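Local coordinates for oxidoreductase, NAD-binding/iron-sulfur cluster-binding protein (Nitratireductor pacificus pht-3B, PDB 6ZXU) that probably catalyses the reductive removal of halogen from organohalide substrates, using a bound cobalamin together with two [4Fe-4S] clusters, at residues 299-304 / 496-501; 489-494 / 503-508. All blocks are in the same frame, centred on the assembly; numbering follows the deposited sequence.

Contacts 1 and 2 lie with their centres about 8 Å apart and share a short two-stranded antiparallel sheet, strand 497-498 belonging to contact 1 and strand 505-506 to contact 2. Glu497 O and Leu506 N, 3.0 Å apart, probably form a hydrogen bond between the strands, and Ser499 OG probably makes a second with Thr504 O at the same distance. Elsewhere, Pro299 CG of contact 1 packs on Met492 CE of contact 2. Both contacts border the cobalamin pocket: the side chains of Val498 and Leu505 each come to about 4 Å from the cofactor. Residues 499-501 and Leu506 also line an iron-sulfur cluster.

Contact 1: residues 299-304 / 496-501; sequences PTTLVV and GEVSRI. With SF4 (iron/sulfur cluster), chain D.
Glu497 reaches across to Thr300 with the end of its side chain: OE1 accepts a hydrogen bond from Thr300 OG1 at 2.7 Å. The two side chains cross at nearly a right angle, and the hydroxyl meets OE1 from above the carboxylate plane, 45° out of it. A chi1 of 59° sets Thr300 OG1 between its backbone N and carbonyl carbon, facing the acid. Gln536 NE2 also binds OE1, while the backbone N atoms of Phe533 and Leu535 hold OE2. Replacing Glu497 by an alanine would probably leave those two NH groups, the Gln536 amide and the Thr300 hydroxyl without the carboxylate, though a water would still hold the hydroxyl. At Val498, the backbone N donates to this water 3.2 Å away, which in turn donates to Thr300 OG1 and Thr301 OG1. The valine's CG2 lies 3.5 Å from Thr301 OG1, and its CB faces the threonine methyl CG2. Beyond it the segment turns to the iron-sulfur cluster: Ser499 CB approaches sulfur S2, Arg500 CB lies 3.6 Å from S3, and the guanidinium presents its edge to S3 in its own plane. Ile501 CG1 packs 3.7 Å from S2, and its carbonyl O is hydrogen-bonded to the cobalamin. Three donors from 533-536 thus position the buried carboxylate, which with the water holds Thr300 and Thr301; so many donors would favour the charged acid.

Contact 2: residues 489-494 / 503-508; sequences AILMAG and DTLLNP
Ile490 and Leu505 mark the closest backbone approach, their CA atoms 7.4 Å apart, as the last turn of helix 486-492 passes strand 505-506 with no hydrogen bond between the two segments. The helix closes in a Schellman motif, in which Gly494, with a positive phi of 66°, sends its N to Leu491 O at 3.2 Å. Leu505 carries the side-chain contact by fitting against two successive helix residues. Its CB lies 4.0 Å from Ile490 CG2, a branch that stands anti to the isoleucine's backbone N (the CG1 branch has chi1 -62°). Farther out, Leu505 CD2 comes 3.7 Å from Leu491 CB and 3.9 Å from Leu491 CD1, the two leucines crossing at about a right angle, and the same methyl also rests near the backbone N of Leu491. All three side chains are buried and meet through carbon atoms. Polar ties lie nearby: Asn507 ND2 is hydrogen-bonded to Leu495 O just beyond the helix, and Asp503 O accepts a hydrogen bond from Asn487 ND2. Leu505 N is hydrogen-bonded to the cobalamin, as is Asp503 OD2, while Asp503 OD1 makes a salt bridge with Lys569 NZ. A helix leading through a glycine-terminated turn into a short antiparallel strand pair here forms part of the wall of the cobalamin pocket of this reductive dehalogenase.

Contact 1: residues 299-304 / 496-501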
loop_
_atom_site.group_PDB
_atom_site.type_symbol
_atom_site.label_atom_id
_atom_site.label_comp_id
_atom_site.label_asym_id
_atom_site.label_seq_id
_atom_site.Cartn_x
_atom_site.Cartn_y
_atom_site.Cartn_z
ATOM N N PRO A 299 19.033 0.424 16.858
ATOM C CA PRO A 299 17.700 0.976 17.034
ATOM C C PRO A 299 17.491 1.642 18.387
ATOM O O PRO A 299 18.266 1.427 19.302
ATOM C CB PRO A 299 16.827 -0.207 16.937
ATOM C CG PRO A 299 17.651 -1.259 16.309
ATOM C CD PRO A 299 19.029 -1.039 16.751
ATOM N N THR A 300 16.432 2.442 18.488
ATOM C CA THR A 300 16.114 3.182 19.716
ATOM C C THR A 300 15.552 2.253 20.813
ATOM O O THR A 300 15.272 2.689 21.900
ATOM C CB THR A 300 15.116 4.310 19.450
ATOM O OG1 THR A 300 13.894 3.740 18.892
ATOM C CG2 THR A 300 15.700 5.337 18.446
ATOM N N THR A 301 15.322 1.001 20.478
ATOM C CA THR A 301 14.807 0.048 21.413
ATOM C C THR A 301 15.782 -1.118 21.440
ATOM O O THR A 301 16.431 -1.400 20.409
ATOM C CB THR A 301 13.379 -0.454 20.995
ATOM O OG1 THR A 301 13.319 -0.788 19.576
ATOM C CG2 THR A 301 12.358 0.584 21.282
ATOM N N LEU A 302 15.850 -1.812 22.557
ATOM C CA LEU A 302 16.826 -2.898 22.708
ATOM C C LEU A 302 16.592 -4.110 21.812
ATOM O O LEU A 302 15.490 -4.607 21.712
ATOM C CB LEU A 302 16.827 -3.347 24.151
ATOM C CG LEU A 302 17.895 -4.308 24.633
ATOM C CD1 LEU A 302 19.299 -3.762 24.423
ATOM C CD2 LEU A 302 17.601 -4.546 26.112
ATOM N N VAL A 303 17.613 -4.524 21.077
ATOM C CA VAL A 303 17.592 -5.749 20.259
ATOM C C VAL A 303 18.790 -6.613 20.739
ATOM O O VAL A 303 19.966 -6.186 20.690
ATOM C CB VAL A 303 17.730 -5.427 18.759
ATOM C CG1 VAL A 303 17.760 -6.691 17.902
ATOM C CG2 VAL A 303 16.598 -4.512 18.324
ATOM N N VAL A 304 18.483 -7.783 21.246
ATOM C CA VAL A 304 19.546 -8.720 21.741
ATOM C C VAL A 304 19.546 -9.909 20.790
ATOM O O VAL A 304 18.851 -10.893 21.015
ATOM C CB VAL A 304 19.231 -9.151 23.185
ATOM C CG1 VAL A 304 20.409 -9.987 23.740
ATOM C CG2 VAL A 304 18.958 -7.926 24.069
ATOM N N GLY A 496 11.160 3.010 10.133
ATOM C CA GLY A 496 10.251 3.256 11.219
ATOM C C GLY A 496 10.885 2.989 12.547
ATOM O O GLY A 496 11.920 2.423 12.632
ATOM N N GLU A 497 10.230 3.469 13.596
ATOM C CA GLU A 497 10.537 3.105 14.989
ATOM C C GLU A 497 9.398 2.252 15.561
ATOM O O GLU A 497 8.242 2.299 15.119
ATOM C CB GLU A 497 10.641 4.354 15.884
ATOM C CG GLU A 497 11.960 5.092 15.902
ATOM C CD GLU A 497 12.040 6.100 17.058
ATOM O OE1 GLU A 497 12.063 5.677 18.245
ATOM O OE2 GLU A 497 12.123 7.318 16.847
ATOM N N VAL A 498 9.762 1.410 16.499
ATOM C CA VAL A 498 8.825 0.701 17.377
ATOM C C VAL A 498 7.803 1.669 17.972
ATOM O O VAL A 498 8.164 2.693 18.578
ATOM C CB VAL A 498 9.609 -0.012 18.502
ATOM C CG1 VAL A 498 8.726 -0.474 19.645
ATOM C CG2 VAL A 498 10.328 -1.231 17.888
ATOM N N SER A 499 6.502 1.319 17.844
ATOM C CA SER A 499 5.409 2.139 18.311
ATOM C C SER A 499 4.534 1.353 19.314
ATOM O O SER A 499 4.597 0.139 19.409
ATOM C CB SER A 499 4.551 2.662 17.179
ATOM O OG SER A 499 3.658 1.661 16.729
ATOM N N ARG A 500 3.684 2.101 20.012
ATOM C CA ARG A 500 2.756 1.451 20.959
ATOM C C ARG A 500 1.809 0.494 20.263
ATOM O O ARG A 500 1.434 -0.536 20.804
ATOM C CB ARG A 500 2.029 2.519 21.769
ATOM C CG ARG A 500 0.962 1.935 22.730
ATOM C CD ARG A 500 0.249 2.998 23.592
ATOM N NE ARG A 500 1.171 3.705 24.417
ATOM C CZ ARG A 500 1.741 3.270 25.530
ATOM N NH1 ARG A 500 1.368 2.086 26.043
ATOM N NH2 ARG A 500 2.568 4.048 26.159
ATOM N N ILE A 501 1.399 0.769 19.057
ATOM C CA ILE A 501 0.535 -0.178 18.316
ATOM C C ILE A 501 0.977 -1.606 18.444
ATOM O O ILE A 501 0.187 -2.456 18.734
ATOM C CB ILE A 501 0.360 0.255 16.858
ATOM C CG1 ILE A 501 -0.321 1.602 16.822
ATOM C CG2 ILE A 501 -0.447 -0.729 16.102
ATOM C CD1 ILE A 501 -0.549 2.241 15.398
HETATM FE FE1 SF4 D . -0.303 4.845 19.608
HETATM FE FE2 SF4 D . -0.055 7.587 20.143
HETATM FE FE3 SF4 D . 0.441 6.670 17.648
HETATM FE FE4 SF4 D . 2.208 6.016 19.620
HETATM S S1 SF4 D . 1.646 8.073 18.821
HETATM S S2 SF4 D . 1.368 4.659 18.122
HETATM S S3 SF4 D . 0.716 5.808 21.287
HETATM S S4 SF4 D . -1.470 6.606 18.836
HETATM O O HOH W 1 12.692 1.488 17.725
#

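Contact 2: residues 489-494 / 503-508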
loop_
_atom_site.group_PDB
_atom_site.type_symbol
_atom_site.label_atom_id
_atom_site.label_comp_id
_atom_site.label_asym_id
_atom_site.label_seq_id
_atom_site.Cartn_x
_atom_site.Cartn_y
_atom_site.Cartn_z
ATOM N N ALA A 489 13.161 -6.003 9.618
ATOM C CA ALA A 489 13.717 -5.365 8.437
ATOM C C ALA A 489 13.291 -3.921 8.270
ATOM O O ALA A 489 14.117 -3.066 7.954
ATOM C CB ALA A 489 13.387 -6.184 7.223
ATOM N N ILE A 490 12.042 -3.599 8.534
ATOM C CA ILE A 490 11.582 -2.196 8.538
ATOM C C ILE A 490 12.409 -1.397 9.570
ATOM O O ILE A 490 12.853 -0.290 9.285
ATOM C CB ILE A 490 10.082 -2.060 8.844
ATOM C CG1 ILE A 490 9.265 -2.772 7.764
ATOM C CG2 ILE A 490 9.667 -0.619 8.919
ATOM C CD1 ILE A 490 7.844 -3.040 8.246
ATOM N N LEU A 491 12.636 -1.992 10.748
ATOM C CA LEU A 491 13.413 -1.303 11.803
ATOM C C LEU A 491 14.878 -1.109 11.387
ATOM O O LEU A 491 15.384 -0.005 11.486
ATOM C CB LEU A 491 13.370 -2.084 13.052
ATOM C CG LEU A 491 14.071 -1.407 14.203
ATOM C CD1 LEU A 491 13.293 -0.219 14.755
ATOM C CD2 LEU A 491 14.295 -2.436 15.306
ATOM N N MET A 492 15.523 -2.165 10.953
ATOM C CA MET A 492 16.968 -2.110 10.566
ATOM C C MET A 492 17.250 -1.295 9.316
ATOM O O MET A 492 18.279 -0.667 9.201
ATOM C CB MET A 492 17.550 -3.481 10.392
ATOM C CG MET A 492 17.705 -4.297 11.692
ATOM S SD MET A 492 18.524 -3.309 13.003
ATOM C CE MET A 492 17.609 -4.172 14.287
ATOM N N ALA A 493 16.288 -1.217 8.401
ATOM C CA ALA A 493 16.371 -0.355 7.189
ATOM C C ALA A 493 16.072 1.086 7.450
ATOM O O ALA A 493 16.182 1.888 6.544
ATOM C CB ALA A 493 15.460 -0.916 6.100
ATOM N N GLY A 494 15.778 1.476 8.717
ATOM C CA GLY A 494 15.568 2.834 9.059
ATOM C C GLY A 494 14.325 3.432 8.408
ATOM O O GLY A 494 14.304 4.608 8.107
ATOM N N ASP A 503 2.732 -4.430 16.751
ATOM C CA ASP A 503 3.243 -5.189 15.625
ATOM C C ASP A 503 3.261 -4.355 14.373
ATOM O O ASP A 503 3.326 -4.897 13.260
ATOM C CB ASP A 503 2.385 -6.517 15.395
ATOM C CG ASP A 503 2.798 -7.714 16.429
ATOM O OD1 ASP A 503 3.492 -7.439 17.500
ATOM O OD2 ASP A 503 2.502 -8.938 16.100
ATOM N N THR A 504 3.262 -3.024 14.536
ATOM C CA THR A 504 3.335 -2.061 13.447
ATOM C C THR A 504 4.425 -1.041 13.824
ATOM O O THR A 504 4.485 -0.567 14.962
ATOM C CB THR A 504 1.976 -1.301 13.278
ATOM O OG1 THR A 504 0.941 -2.169 12.973
ATOM C CG2 THR A 504 2.020 -0.296 12.167
ATOM N N LEU A 505 5.301 -0.730 12.870
ATOM C CA LEU A 505 6.296 0.311 13.014
ATOM C C LEU A 505 5.818 1.618 12.387
ATOM O O LEU A 505 5.065 1.621 11.419
ATOM C CB LEU A 505 7.632 -0.067 12.365
ATOM C CG LEU A 505 8.409 -1.061 13.312
ATOM C CD1 LEU A 505 7.879 -2.450 13.002
ATOM C CD2 LEU A 505 9.849 -0.971 13.136
ATOM N N LEU A 506 6.246 2.732 12.955
ATOM C CA LEU A 506 5.736 4.016 12.629
ATOM C C LEU A 506 6.829 4.879 11.960
ATOM O O LEU A 506 7.935 5.008 12.433
ATOM C CB LEU A 506 5.178 4.667 13.900
ATOM C CG LEU A 506 4.326 5.924 13.835
ATOM C CD1 LEU A 506 3.450 5.972 15.018
ATOM C CD2 LEU A 506 5.145 7.216 13.726
ATOM N N ASN A 507 6.475 5.461 10.824
ATOM C CA ASN A 507 7.334 6.279 9.978
ATOM C C ASN A 507 7.073 7.754 10.281
ATOM O O ASN A 507 5.944 8.149 10.551
ATOM C CB ASN A 507 7.016 5.977 8.476
ATOM C CG ASN A 507 7.739 6.860 7.526
ATOM O OD1 ASN A 507 7.327 7.945 7.202
ATOM N ND2 ASN A 507 8.905 6.393 7.082
ATOM N N PRO A 508 8.117 8.614 10.281
ATOM C CA PRO A 508 7.879 9.981 10.707
ATOM C C PRO A 508 7.050 10.835 9.725
ATOM O O PRO A 508 6.566 11.911 10.096
ATOM C CB PRO A 508 9.288 10.522 10.915
ATOM C CG PRO A 508 10.149 9.646 10.098
ATOM C CD PRO A 508 9.530 8.292 10.128
#